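PDB 6P2K: fibronectin type III domain-containing protein from Simiduia agarivorans, which probably hydrolyses the beta-1,4-glucan backbone of xyloglucan-type polysaccharides through this zinc-binding family 74 glycoside hydrolase module of two seven-bladed beta-propellers, part of a longer protein. Local coordinates for residues A504-G509 with G532-E537; F525-N530 with V583-T588; Q556-L561 with W605-V610; V594-Q599 with T654-N659. All blocks are in the same frame, centred on the assembly; numbering follows the deposited sequence.

Interaction 1. Residues A504-G509 with G532-E537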
loop_
_atom_site.group_PDB
_atom_site.type_symbol
_atom_site.label_atom_id
_atom_site.label_comp_id
_atom_site.label_asym_id
_atom_site.label_seq_id
_atom_site.Cartn_x
_atom_site.Cartn_y
_atom_site.Cartn_z
ATOM N N ALA B 504 -17.575 -23.738 -5.399
ATOM C CA ALA B 504 -18.636 -23.399 -4.451
ATOM C C ALA B 504 -19.818 -24.360 -4.521
ATOM O O ALA B 504 -20.896 -24.062 -3.998
ATOM C CB ALA B 504 -19.126 -21.957 -4.642
ATOM N N GLY B 505 -19.638 -25.521 -5.147
ATOM C CA GLY B 505 -20.744 -26.446 -5.291
ATOM C C GLY B 505 -21.758 -26.078 -6.352
ATOM O O GLY B 505 -22.795 -26.740 -6.448
ATOM N N LEU B 506 -21.503 -25.038 -7.143
ATOM C CA LEU B 506 -22.391 -24.697 -8.248
ATOM C C LEU B 506 -22.044 -25.560 -9.456
ATOM O O LEU B 506 -20.897 -25.530 -9.912
ATOM C CB LEU B 506 -22.273 -23.220 -8.598
ATOM C CG LEU B 506 -23.205 -22.686 -9.693
ATOM C CD1 LEU B 506 -24.654 -22.693 -9.230
ATOM C CD2 LEU B 506 -22.781 -21.284 -10.121
ATOM N N PRO B 507 -22.985 -26.336 -9.992
ATOM C CA PRO B 507 -22.656 -27.272 -11.076
ATOM C C PRO B 507 -22.364 -26.556 -12.389
ATOM O O PRO B 507 -22.535 -25.345 -12.537
ATOM C CB PRO B 507 -23.908 -28.147 -11.180
ATOM C CG PRO B 507 -25.003 -27.284 -10.662
ATOM C CD PRO B 507 -24.394 -26.434 -9.583
ATOM N N LYS B 508 -21.923 -27.353 -13.365
ATOM C CA LYS B 508 -21.352 -26.834 -14.603
ATOM C C LYS B 508 -22.390 -26.336 -15.601
ATOM O O LYS B 508 -22.004 -25.772 -16.630
ATOM C CB LYS B 508 -20.491 -27.912 -15.271
ATOM C CG LYS B 508 -21.299 -28.939 -16.056
ATOM C CD LYS B 508 -20.625 -30.305 -16.093
ATOM C CE LYS B 508 -19.254 -30.243 -16.749
ATOM N NZ LYS B 508 -18.567 -31.569 -16.746
ATOM N N GLY B 509 -23.681 -26.529 -15.345
ATOM C CA GLY B 509 -24.688 -26.096 -16.303
ATOM C C GLY B 509 -24.710 -24.581 -16.438
ATOM O O GLY B 509 -24.570 -23.846 -15.459
ATOM N N GLY B 532 -30.512 -27.172 -11.679
ATOM C CA GLY B 532 -31.493 -26.614 -10.773
ATOM C C GLY B 532 -31.170 -25.169 -10.444
ATOM O O GLY B 532 -30.307 -24.546 -11.058
ATOM N N MET B 533 -31.892 -24.645 -9.456
ATOM C CA MET B 533 -31.753 -23.254 -9.048
ATOM C C MET B 533 -30.915 -23.149 -7.783
ATOM O O MET B 533 -31.104 -23.912 -6.830
ATOM C CB MET B 533 -33.113 -22.599 -8.813
ATOM C CG MET B 533 -33.006 -21.091 -8.615
ATOM S SD MET B 533 -34.584 -20.233 -8.698
ATOM C CE MET B 533 -34.767 -20.044 -10.467
ATOM N N TYR B 534 -29.999 -22.184 -7.779
ATOM C CA TYR B 534 -29.069 -21.987 -6.681
ATOM C C TYR B 534 -29.110 -20.531 -6.241
ATOM O O TYR B 534 -29.577 -19.650 -6.968
ATOM C CB TYR B 534 -27.644 -22.398 -7.076
ATOM C CG TYR B 534 -27.546 -23.864 -7.421
ATOM C CD1 TYR B 534 -27.988 -24.340 -8.651
ATOM C CD2 TYR B 534 -27.031 -24.779 -6.511
ATOM C CE1 TYR B 534 -27.918 -25.683 -8.964
ATOM C CE2 TYR B 534 -26.950 -26.121 -6.821
ATOM C CZ TYR B 534 -27.401 -26.567 -8.044
ATOM O OH TYR B 534 -27.326 -27.904 -8.357
ATOM N N MET B 535 -28.621 -20.294 -5.030
ATOM C CA MET B 535 -28.760 -19.000 -4.383
ATOM C C MET B 535 -27.454 -18.630 -3.701
ATOM O O MET B 535 -26.843 -19.465 -3.030
ATOM C CB MET B 535 -29.904 -19.032 -3.362
ATOM C CG MET B 535 -30.104 -17.748 -2.583
ATOM S SD MET B 535 -31.638 -17.784 -1.634
ATOM C CE MET B 535 -31.208 -18.926 -0.322
ATOM N N VAL B 536 -27.022 -17.391 -3.893
ATOM C CA VAL B 536 -25.999 -16.775 -3.058
ATOM C C VAL B 536 -26.741 -15.941 -2.023
ATOM O O VAL B 536 -27.322 -14.900 -2.350
ATOM C CB VAL B 536 -25.020 -15.928 -3.879
ATOM C CG1 VAL B 536 -24.083 -15.163 -2.954
ATOM C CG2 VAL B 536 -24.225 -16.818 -4.831
ATOM N N GLU B 537 -26.746 -16.413 -0.776
ATOM C CA GLU B 537 -27.546 -15.764 0.258
ATOM C C GLU B 537 -27.089 -14.329 0.496
ATOM O O GLU B 537 -27.916 -13.420 0.637
ATOM C CB GLU B 537 -27.476 -16.575 1.552
ATOM C CG GLU B 537 -28.127 -15.905 2.748
ATOM C CD GLU B 537 -29.622 -16.147 2.798
ATOM O OE1 GLU B 537 -30.356 -15.272 3.311
ATOM O OE2 GLU B 537 -30.062 -17.217 2.324
#

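Interaction 2. Residues F525-N530 with V583-T588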
loop_
_atom_site.group_PDB
_atom_site.type_symbol
_atom_site.label_atom_id
_atom_site.label_comp_id
_atom_site.label_asym_id
_atom_site.label_seq_id
_atom_site.Cartn_x
_atom_site.Cartn_y
_atom_site.Cartn_z
ATOM N N PHE B 525 -29.933 -15.021 -7.266
ATOM C CA PHE B 525 -30.443 -16.295 -7.752
ATOM C C PHE B 525 -29.827 -16.625 -9.108
ATOM O O PHE B 525 -29.497 -15.728 -9.890
ATOM C CB PHE B 525 -31.969 -16.276 -7.901
ATOM C CG PHE B 525 -32.712 -16.087 -6.611
ATOM C CD1 PHE B 525 -33.053 -17.176 -5.825
ATOM C CD2 PHE B 525 -33.097 -14.820 -6.198
ATOM C CE1 PHE B 525 -33.747 -17.003 -4.639
ATOM C CE2 PHE B 525 -33.795 -14.641 -5.015
ATOM C CZ PHE B 525 -34.118 -15.732 -4.234
ATOM N N MET B 526 -29.696 -17.922 -9.388
ATOM C CA MET B 526 -29.194 -18.385 -10.675
ATOM C C MET B 526 -29.715 -19.794 -10.933
ATOM O O MET B 526 -29.872 -20.587 -10.001
ATOM C CB MET B 526 -27.661 -18.362 -10.721
ATOM C CG MET B 526 -26.994 -19.273 -9.693
ATOM S SD MET B 526 -25.573 -18.508 -8.876
ATOM C CE MET B 526 -26.381 -17.245 -7.887
ATOM N N PHE B 527 -29.987 -20.098 -12.202
ATOM C CA PHE B 527 -30.467 -21.419 -12.599
ATOM C C PHE B 527 -29.427 -22.061 -13.507
ATOM O O PHE B 527 -29.175 -21.574 -14.612
ATOM C CB PHE B 527 -31.826 -21.345 -13.295
ATOM C CG PHE B 527 -32.611 -22.635 -13.234
ATOM C CD1 PHE B 527 -32.178 -23.765 -13.916
ATOM C CD2 PHE B 527 -33.770 -22.721 -12.479
ATOM C CE1 PHE B 527 -32.893 -24.957 -13.849
ATOM C CE2 PHE B 527 -34.493 -23.900 -12.409
ATOM C CZ PHE B 527 -34.052 -25.024 -13.094
ATOM N N SER B 528 -28.834 -23.153 -13.036
ATOM C CA SER B 528 -27.847 -23.913 -13.792
ATOM C C SER B 528 -28.587 -24.904 -14.682
ATOM O O SER B 528 -29.254 -25.816 -14.185
ATOM C CB SER B 528 -26.885 -24.628 -12.845
ATOM O OG SER B 528 -25.829 -25.240 -13.559
ATOM N N SER B 529 -28.471 -24.722 -15.997
ATOM C CA SER B 529 -29.249 -25.499 -16.955
ATOM C C SER B 529 -29.062 -26.994 -16.741
ATOM O O SER B 529 -27.934 -27.497 -16.714
ATOM C CB SER B 529 -28.855 -25.116 -18.384
ATOM O OG SER B 529 -29.315 -23.813 -18.697
ATOM N N ASN B 530 -30.190 -27.688 -16.570
ATOM C CA ASN B 530 -30.278 -29.132 -16.361
ATOM C C ASN B 530 -29.762 -29.571 -15.000
ATOM O O ASN B 530 -29.520 -30.764 -14.787
ATOM C CB ASN B 530 -29.562 -29.909 -17.473
ATOM C CG ASN B 530 -30.189 -29.675 -18.832
ATOM O OD1 ASN B 530 -29.509 -29.306 -19.790
ATOM N ND2 ASN B 530 -31.500 -29.873 -18.917
ATOM N N VAL B 583 -39.804 -16.288 -5.388
ATOM C CA VAL B 583 -39.107 -16.103 -6.654
ATOM C C VAL B 583 -39.910 -16.779 -7.758
ATOM O O VAL B 583 -40.491 -17.851 -7.553
ATOM C CB VAL B 583 -37.664 -16.654 -6.591
ATOM C CG1 VAL B 583 -37.662 -18.165 -6.397
ATOM C CG2 VAL B 583 -36.885 -16.268 -7.838
ATOM N N PHE B 584 -39.962 -16.135 -8.920
ATOM C CA PHE B 584 -40.570 -16.697 -10.115
ATOM C C PHE B 584 -39.500 -16.880 -11.183
ATOM O O PHE B 584 -38.452 -16.232 -11.154
ATOM C CB PHE B 584 -41.688 -15.800 -10.671
ATOM C CG PHE B 584 -42.694 -15.361 -9.647
ATOM C CD1 PHE B 584 -42.481 -14.220 -8.887
ATOM C CD2 PHE B 584 -43.866 -16.073 -9.460
ATOM C CE1 PHE B 584 -43.411 -13.806 -7.950
ATOM C CE2 PHE B 584 -44.799 -15.668 -8.520
ATOM C CZ PHE B 584 -44.570 -14.532 -7.766
ATOM N N PHE B 585 -39.775 -17.771 -12.132
ATOM C CA PHE B 585 -38.927 -17.884 -13.311
ATOM C C PHE B 585 -39.706 -18.574 -14.417
ATOM O O PHE B 585 -40.687 -19.281 -14.166
ATOM C CB PHE B 585 -37.614 -18.628 -13.014
ATOM C CG PHE B 585 -37.779 -20.094 -12.706
ATOM C CD1 PHE B 585 -38.093 -20.518 -11.425
ATOM C CD2 PHE B 585 -37.571 -21.050 -13.687
ATOM C CE1 PHE B 585 -38.221 -21.864 -11.134
ATOM C CE2 PHE B 585 -37.702 -22.397 -13.402
ATOM C CZ PHE B 585 -38.029 -22.803 -12.124
ATOM N N SER B 586 -39.266 -18.340 -15.649
ATOM C CA SER B 586 -39.846 -18.977 -16.823
ATOM C C SER B 586 -39.003 -20.194 -17.174
ATOM O O SER B 586 -37.807 -20.065 -17.464
ATOM C CB SER B 586 -39.916 -18.003 -18.000
ATOM O OG SER B 586 -38.671 -17.354 -18.203
ATOM N N SER B 587 -39.618 -21.370 -17.128
ATOM C CA SER B 587 -38.938 -22.616 -17.445
ATOM C C SER B 587 -39.029 -22.896 -18.934
ATOM O O SER B 587 -40.122 -22.880 -19.507
ATOM C CB SER B 587 -39.547 -23.773 -16.659
ATOM O OG SER B 587 -39.008 -25.015 -17.083
ATOM N N THR B 588 -37.882 -23.166 -19.557
ATOM C CA THR B 588 -37.832 -23.491 -20.976
ATOM C C THR B 588 -37.229 -24.865 -21.220
ATOM O O THR B 588 -36.865 -25.182 -22.359
ATOM C CB THR B 588 -37.051 -22.419 -21.741
ATOM O OG1 THR B 588 -35.655 -22.527 -21.438
ATOM C CG2 THR B 588 -37.543 -21.035 -21.352
#

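Interaction 3. Residues Q556-L561 with W605-V610. With ZN (zinc ion), chain P.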
loop_
_atom_site.group_PDB
_atom_site.type_symbol
_atom_site.label_atom_id
_atom_site.label_comp_id
_atom_site.label_asym_id
_atom_site.label_seq_id
_atom_site.Cartn_x
_atom_site.Cartn_y
_atom_site.Cartn_z
ATOM N N GLN B 556 -28.319 -24.606 -2.844
ATOM C CA GLN B 556 -29.293 -25.142 -3.785
ATOM C C GLN B 556 -30.689 -25.005 -3.196
ATOM O O GLN B 556 -30.929 -25.400 -2.051
ATOM C CB GLN B 556 -29.000 -26.609 -4.105
ATOM C CG GLN B 556 -29.896 -27.172 -5.199
ATOM C CD GLN B 556 -29.643 -28.641 -5.475
ATOM O OE1 GLN B 556 -28.532 -29.037 -5.820
ATOM N NE2 GLN B 556 -30.680 -29.457 -5.324
ATOM N N ILE B 557 -31.611 -24.440 -3.971
ATOM C CA ILE B 557 -32.998 -24.308 -3.537
ATOM C C ILE B 557 -33.973 -25.091 -4.402
ATOM O O ILE B 557 -35.147 -25.211 -4.022
ATOM C CB ILE B 557 -33.430 -22.826 -3.450
ATOM C CG1 ILE B 557 -33.555 -22.200 -4.837
ATOM C CG2 ILE B 557 -32.440 -22.032 -2.610
ATOM C CD1 ILE B 557 -33.985 -20.743 -4.787
ATOM N N TYR B 558 -33.537 -25.649 -5.531
ATOM C CA TYR B 558 -34.433 -26.413 -6.393
ATOM C C TYR B 558 -33.620 -27.376 -7.250
ATOM O O TYR B 558 -32.689 -26.949 -7.938
ATOM C CB TYR B 558 -35.258 -25.474 -7.283
ATOM C CG TYR B 558 -36.169 -26.190 -8.256
ATOM C CD1 TYR B 558 -37.363 -26.761 -7.828
ATOM C CD2 TYR B 558 -35.833 -26.300 -9.604
ATOM C CE1 TYR B 558 -38.200 -27.420 -8.713
ATOM C CE2 TYR B 558 -36.664 -26.956 -10.499
ATOM C CZ TYR B 558 -37.846 -27.512 -10.045
ATOM O OH TYR B 558 -38.681 -28.166 -10.917
ATOM N N GLU B 559 -33.966 -28.666 -7.210
ATOM C CA GLU B 559 -33.365 -29.644 -8.113
ATOM C C GLU B 559 -34.138 -29.653 -9.423
ATOM O O GLU B 559 -35.372 -29.729 -9.426
ATOM C CB GLU B 559 -33.329 -31.057 -7.514
ATOM C CG GLU B 559 -34.691 -31.745 -7.221
ATOM C CD GLU B 559 -35.279 -32.594 -8.372
ATOM O OE1 GLU B 559 -36.433 -33.044 -8.237
ATOM O OE2 GLU B 559 -34.631 -32.818 -9.416
ATOM N N GLY B 560 -33.408 -29.564 -10.529
ATOM C CA GLY B 560 -34.002 -29.630 -11.847
ATOM C C GLY B 560 -33.344 -30.703 -12.687
ATOM O O GLY B 560 -32.949 -30.461 -13.831
ATOM N N LEU B 561 -33.212 -31.896 -12.115
ATOM C CA LEU B 561 -32.529 -33.012 -12.755
ATOM C C LEU B 561 -33.486 -33.975 -13.433
ATOM O O LEU B 561 -33.040 -34.971 -14.011
ATOM C CB LEU B 561 -31.709 -33.776 -11.715
ATOM C CG LEU B 561 -30.607 -32.974 -11.033
ATOM C CD1 LEU B 561 -30.066 -33.733 -9.833
ATOM C CD2 LEU B 561 -29.504 -32.681 -12.033
ATOM N N TRP B 605 -37.423 -24.796 0.410
ATOM C CA TRP B 605 -38.211 -24.147 -0.628
ATOM C C TRP B 605 -39.187 -25.142 -1.236
ATOM O O TRP B 605 -38.865 -26.323 -1.393
ATOM C CB TRP B 605 -37.311 -23.585 -1.735
ATOM C CG TRP B 605 -36.431 -22.443 -1.318
ATOM C CD1 TRP B 605 -35.321 -22.507 -0.523
ATOM C CD2 TRP B 605 -36.577 -21.067 -1.691
ATOM N NE1 TRP B 605 -34.773 -21.256 -0.374
ATOM C CE2 TRP B 605 -35.523 -20.355 -1.085
ATOM C CE3 TRP B 605 -37.496 -20.370 -2.482
ATOM C CZ2 TRP B 605 -35.364 -18.979 -1.242
ATOM C CZ3 TRP B 605 -37.338 -19.000 -2.635
ATOM C CH2 TRP B 605 -36.280 -18.321 -2.016
ATOM N N THR B 606 -40.379 -24.662 -1.582
ATOM C CA THR B 606 -41.336 -25.430 -2.368
ATOM C C THR B 606 -41.615 -24.675 -3.659
ATOM O O THR B 606 -41.936 -23.482 -3.628
ATOM C CB THR B 606 -42.640 -25.678 -1.598
ATOM O OG1 THR B 606 -43.229 -24.428 -1.216
ATOM C CG2 THR B 606 -42.377 -26.514 -0.354
ATOM N N PHE B 607 -41.477 -25.368 -4.788
ATOM C CA PHE B 607 -41.661 -24.783 -6.107
ATOM C C PHE B 607 -42.830 -25.453 -6.809
ATOM O O PHE B 607 -43.075 -26.651 -6.628
ATOM C CB PHE B 607 -40.407 -24.937 -6.975
ATOM C CG PHE B 607 -39.345 -23.914 -6.701
ATOM C CD1 PHE B 607 -38.582 -23.977 -5.546
ATOM C CD2 PHE B 607 -39.097 -22.898 -7.608
ATOM C CE1 PHE B 607 -37.601 -23.035 -5.294
ATOM C CE2 PHE B 607 -38.113 -21.951 -7.362
ATOM C CZ PHE B 607 -37.366 -22.022 -6.202
ATOM N N ALA B 608 -43.539 -24.677 -7.625
ATOM C CA ALA B 608 -44.646 -25.212 -8.400
ATOM C C ALA B 608 -44.839 -24.373 -9.652
ATOM O O ALA B 608 -44.546 -23.174 -9.670
ATOM C CB ALA B 608 -45.946 -25.252 -7.587
ATOM N N GLN B 609 -45.322 -25.027 -10.704
ATOM C CA GLN B 609 -45.727 -24.324 -11.911
ATOM C C GLN B 609 -47.027 -23.572 -11.650
ATOM O O GLN B 609 -47.950 -24.102 -11.029
ATOM C CB GLN B 609 -45.903 -25.322 -13.057
ATOM C CG GLN B 609 -46.307 -24.721 -14.395
ATOM C CD GLN B 609 -46.871 -25.767 -15.342
ATOM O OE1 GLN B 609 -47.935 -26.324 -15.093
ATOM N NE2 GLN B 609 -46.153 -26.046 -16.425
ATOM N N VAL B 610 -47.093 -22.320 -12.106
ATOM C CA VAL B 610 -48.298 -21.510 -11.958
ATOM C C VAL B 610 -48.859 -21.043 -13.291
ATOM O O VAL B 610 -49.929 -20.428 -13.318
ATOM C CB VAL B 610 -48.066 -20.303 -11.025
ATOM C CG1 VAL B 610 -47.748 -20.777 -9.614
ATOM C CG2 VAL B 610 -46.961 -19.408 -11.560
HETATM ZN ZN ZN P . -36.474 -33.789 -10.113
HETATM O O HOH W 1 -37.278 -27.204 -4.071
HETATM O O HOH W 2 -38.234 -34.777 -9.624
#

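Interaction 4. Residues V594-Q599 with T654-N659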
loop_
_atom_site.group_PDB
_atom_site.type_symbol
_atom_site.label_atom_id
_atom_site.label_comp_id
_atom_site.label_asym_id
_atom_site.label_seq_id
_atom_site.Cartn_x
_atom_site.Cartn_y
_atom_site.Cartn_z
ATOM N N VAL B 594 -44.251 -20.732 -16.286
ATOM C CA VAL B 594 -43.885 -19.865 -15.170
ATOM C C VAL B 594 -43.951 -20.679 -13.885
ATOM O O VAL B 594 -44.986 -21.268 -13.561
ATOM C CB VAL B 594 -44.797 -18.632 -15.093
ATOM C CG1 VAL B 594 -44.380 -17.744 -13.929
ATOM C CG2 VAL B 594 -44.754 -17.859 -16.401
ATOM N N TRP B 595 -42.840 -20.727 -13.161
ATOM C CA TRP B 595 -42.749 -21.440 -11.899
ATOM C C TRP B 595 -42.626 -20.439 -10.757
ATOM O O TRP B 595 -42.124 -19.326 -10.938
ATOM C CB TRP B 595 -41.546 -22.392 -11.899
ATOM C CG TRP B 595 -41.803 -23.689 -12.598
ATOM C CD1 TRP B 595 -41.980 -23.878 -13.937
ATOM C CD2 TRP B 595 -41.900 -24.984 -11.991
ATOM N NE1 TRP B 595 -42.186 -25.213 -14.202
ATOM C CE2 TRP B 595 -42.142 -25.913 -13.025
ATOM C CE3 TRP B 595 -41.803 -25.448 -10.674
ATOM C CZ2 TRP B 595 -42.299 -27.278 -12.782
ATOM C CZ3 TRP B 595 -41.957 -26.804 -10.434
ATOM C CH2 TRP B 595 -42.201 -27.703 -11.484
ATOM N N ARG B 596 -43.088 -20.840 -9.575
ATOM C CA ARG B 596 -43.008 -19.998 -8.389
ATOM C C ARG B 596 -42.432 -20.803 -7.237
ATOM O O ARG B 596 -42.913 -21.901 -6.942
ATOM C CB ARG B 596 -44.379 -19.445 -8.008
ATOM C CG ARG B 596 -44.399 -18.676 -6.698
ATOM C CD ARG B 596 -45.841 -18.425 -6.275
ATOM N NE ARG B 596 -45.971 -17.610 -5.072
ATOM C CZ ARG B 596 -45.972 -18.093 -3.833
ATOM N NH1 ARG B 596 -45.838 -19.397 -3.623
ATOM N NH2 ARG B 596 -46.108 -17.272 -2.800
ATOM N N GLY B 597 -41.402 -20.261 -6.598
ATOM C CA GLY B 597 -40.778 -20.880 -5.439
ATOM C C GLY B 597 -41.016 -20.036 -4.201
ATOM O O GLY B 597 -40.972 -18.804 -4.262
ATOM N N GLU B 598 -41.268 -20.709 -3.079
ATOM C CA GLU B 598 -41.545 -20.043 -1.814
ATOM C C GLU B 598 -40.700 -20.679 -0.722
ATOM O O GLU B 598 -40.794 -21.888 -0.488
ATOM C CB GLU B 598 -43.032 -20.129 -1.460
ATOM C CG GLU B 598 -43.408 -19.372 -0.200
ATOM C CD GLU B 598 -44.871 -19.541 0.159
ATOM O OE1 GLU B 598 -45.187 -20.413 0.998
ATOM O OE2 GLU B 598 -45.706 -18.803 -0.405
ATOM N N GLN B 599 -39.884 -19.865 -0.056
ATOM C CA GLN B 599 -39.080 -20.341 1.059
ATOM C C GLN B 599 -39.940 -20.463 2.309
ATOM O O GLN B 599 -40.743 -19.577 2.612
ATOM C CB GLN B 599 -37.910 -19.390 1.313
ATOM C CG GLN B 599 -36.932 -19.869 2.364
ATOM C CD GLN B 599 -35.683 -19.007 2.423
ATOM O OE1 GLN B 599 -35.749 -17.788 2.262
ATOM N NE2 GLN B 599 -34.537 -19.639 2.648
ATOM N N THR B 654 -52.283 -10.462 -11.086
ATOM C CA THR B 654 -52.081 -9.632 -9.905
ATOM C C THR B 654 -52.191 -10.427 -8.611
ATOM O O THR B 654 -52.281 -9.829 -7.533
ATOM C CB THR B 654 -53.075 -8.471 -9.888
ATOM O OG1 THR B 654 -54.415 -8.981 -9.953
ATOM C CG2 THR B 654 -52.832 -7.542 -11.068
ATOM N N ASP B 655 -52.179 -11.757 -8.682
ATOM C CA ASP B 655 -52.224 -12.606 -7.495
ATOM C C ASP B 655 -51.169 -13.703 -7.585
ATOM O O ASP B 655 -51.431 -14.879 -7.325
ATOM C CB ASP B 655 -53.622 -13.193 -7.281
ATOM C CG ASP B 655 -54.140 -13.962 -8.487
ATOM O OD1 ASP B 655 -53.417 -14.072 -9.499
ATOM O OD2 ASP B 655 -55.285 -14.458 -8.417
ATOM N N GLU B 656 -49.950 -13.311 -7.957
ATOM C CA GLU B 656 -48.783 -14.196 -7.954
ATOM C C GLU B 656 -49.009 -15.461 -8.783
ATOM O O GLU B 656 -48.524 -16.540 -8.430
ATOM C CB GLU B 656 -48.374 -14.561 -6.523
ATOM C CG GLU B 656 -47.939 -13.364 -5.690
ATOM C CD GLU B 656 -47.026 -13.744 -4.535
ATOM O OE1 GLU B 656 -46.735 -12.862 -3.697
ATOM O OE2 GLU B 656 -46.603 -14.919 -4.463
ATOM N N GLY B 657 -49.747 -15.345 -9.884
ATOM C CA GLY B 657 -49.900 -16.441 -10.816
ATOM C C GLY B 657 -51.065 -17.371 -10.565
ATOM O O GLY B 657 -51.165 -18.399 -11.246
ATOM N N GLN B 658 -51.947 -17.056 -9.613
ATOM C CA GLN B 658 -53.119 -17.902 -9.404
ATOM C C GLN B 658 -54.112 -17.761 -10.552
ATOM O O GLN B 658 -54.703 -18.754 -10.993
ATOM C CB GLN B 658 -53.787 -17.567 -8.072
ATOM C CG GLN B 658 -52.954 -17.929 -6.856
ATOM C CD GLN B 658 -53.628 -17.546 -5.557
ATOM O OE1 GLN B 658 -54.854 -17.500 -5.469
ATOM N NE2 GLN B 658 -52.827 -17.265 -4.537
ATOM N N ASN B 659 -54.301 -16.541 -11.054
ATOM C CA ASN B 659 -55.220 -16.270 -12.151
ATOM C C ASN B 659 -54.567 -15.301 -13.125
ATOM O O ASN B 659 -53.910 -14.343 -12.706
ATOM C CB ASN B 659 -56.540 -15.687 -11.640
ATOM C CG ASN B 659 -57.289 -16.646 -10.738
ATOM O OD1 ASN B 659 -58.004 -17.529 -11.210
ATOM N ND2 ASN B 659 -57.135 -16.471 -9.432
#

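Interaction 1. Residues A504-G509 with G532-E537
Pro507 and Leu506 pack against the phenol ring of Tyr534, and the contact joins a connecting loop of a beta-propeller to one blade. The loop 504-509 runs from strand 493-496, which belongs to the preceding four-stranded antiparallel sheet, to strand 511-516, the first strand of the sheet that also holds strand 532-536. Pro507 and Tyr534 approach from opposite directions, and the pyrrolidine lies over one face of the ring: CD of Pro507 is 3.8 Å from the Tyr534 ring centroid and 28° off the ring normal, the geometry of a CH-pi contact. CD is displaced toward the rim at the phenol end, 3.4 Å from CZ of Tyr534. Leu506 serves the other end of the ring. With its CG anti to the backbone N (chi1 -177°), it brings CD1 to 3.6 Å from CG of Tyr534, an approach oblique to the ring. The two residues thus divide the length of the ring, one at its root and one at the hydroxyl-bearing end. Elsewhere, Leu506 also touches Met526 on the neighbouring strand 524-528, while Gln556 of strand 555-559 packs on Tyr534. No hydrogen bond crosses between the two segments. Within this contact the nearest atom to OH of Tyr534 is CG of Pro507, at 3.3 Å.

Interaction 2. Residues F525-N530 with V583-T588
Phe525 and Phe527 meet Val583 and Phe585 where two blades of a beta-propeller pack face to face. Strands 524-528 and 582-588 are each the second strand of their antiparallel sheets, and all four touching side chains are buried. The contact is wholly apolar, with no hydrogen bond between the segments, and the CA atoms of Phe527 and Phe585 lie 9.2 Å apart, a spacing of layers bridged by side chains.

The methyl-to-ring part is a CH-pi contact. CG2 of Val583 stands over the middle of the Phe525 ring, 4.2 Å from its centroid and only 5° off the normal.

The ring-to-ring part is different. The Phe527 and Phe585 planes are inclined at 44° with centroids 5.2 Å apart, an oblique pairing. CD2 of Phe527 lies above one face of Phe585, toward its rim. The first torsion of Phe585 (chi1 68°) sets its ring between the backbone N and carbonyl carbon, from where it reaches Phe527. Met533 touches both rings, and Trp595 meets the Phe585 ring from within its own sheet. The closest approach between the two segments is from CE2 of Phe527 to CE2 of Phe585, at 3.7 Å.

Interaction 3. Residues Q556-L561 with W605-V610
Ile557 fits against Trp605 and Phe607 where the outermost strand of one propeller blade faces the fourth strand of the next; axes of the short segments pass 7.0 Å apart at 35°. A classic beta bulge shapes the first side: Ile557 and Tyr558 both face Met533 of the neighbouring strand, and the CB atoms of both point toward 605-610. The branched isoleucine is the main bump. Its CB sits over the indole's five-membered ring, 3.6 Å from the centroid, and CG2 comes within 3.3 Å of NE1 of Trp605. Ile557 CD1 lies over the indole face and also reaches CZ of Phe607, at 3.9 Å. Beside it Tyr558 packs on Phe607, CB over one face toward the rim and CD1 3.6 Å from CG of Phe607, while the two rings lie oblique to each other with planes at 43°. The OH of Tyr558 is held outside the contact by the backbone N of Ala567. Alongside, one water donates to O of Ile557 and O of Trp605, tying the backbones together. The next residue, Glu559, turns to the zinc site it shares with Asp562, Asp566 and a water. Both its carboxylate oxygens bind zinc, OE1 at 2.0 Å and OE2 at 2.2 Å, and OE2 also accepts from N of Leu561.

Interaction 4. Residues V594-Q599 with T654-N659
OE2 of Glu656 is gripped by two nitrogens of Arg596, NE at 2.8 Å and NH2 at 2.9 Å, a side-on salt bridge in which a single carboxylate oxygen takes both donors. That oxygen lies 6° out of the guanidinium plane, whereas the carboxylate itself is turned 37° against it. Arg596 is extended from CG to NE, which carries the guanidinium out to the acid. The adjacent edge, sharing NH2, is held within its own strand: OE2 of Glu598 receives NH1 and NH2 end-on, the latter at 2.9 Å, and completes a salt-bridge network. Two acids on one guanidinium should fix its rotation and keep it charged. At this surface of the beta-propeller, the network joins strand 593-599 of one blade to the hairpin loop between strands 648-653 and 661-664 of the next. Glu656 is presented by a type I' turn, Asp655 to Gln658, with Glu656 and Gly657 both at positive phi. Asp655 ties the turn down, OD2 accepting from ND2 of Asn659 at 2.9 Å in a nearly straight bond (175°).

How the interactions relate
Interactions 1, 2 and 3 all involve the sheet holding strands 524-528, 532-536 and 555-559. Interaction 1 attaches a connecting loop to it; interactions 2 and 3 pack it against the next sheet at two depths, and their side chains touch, as where Phe585 meets Phe607. Interaction 4 carries the series on to the following blade, from strand 593-599 of that second sheet to a loop of a third. Chemistry follows position: interaction 2 is fully buried and purely apolar, interaction 1 is apolar but partly buried, and interaction 3 adds a water bridge and a neighbouring zinc ligand to its aromatic packing. Interaction 4, at the surface, relies on charge across its segments.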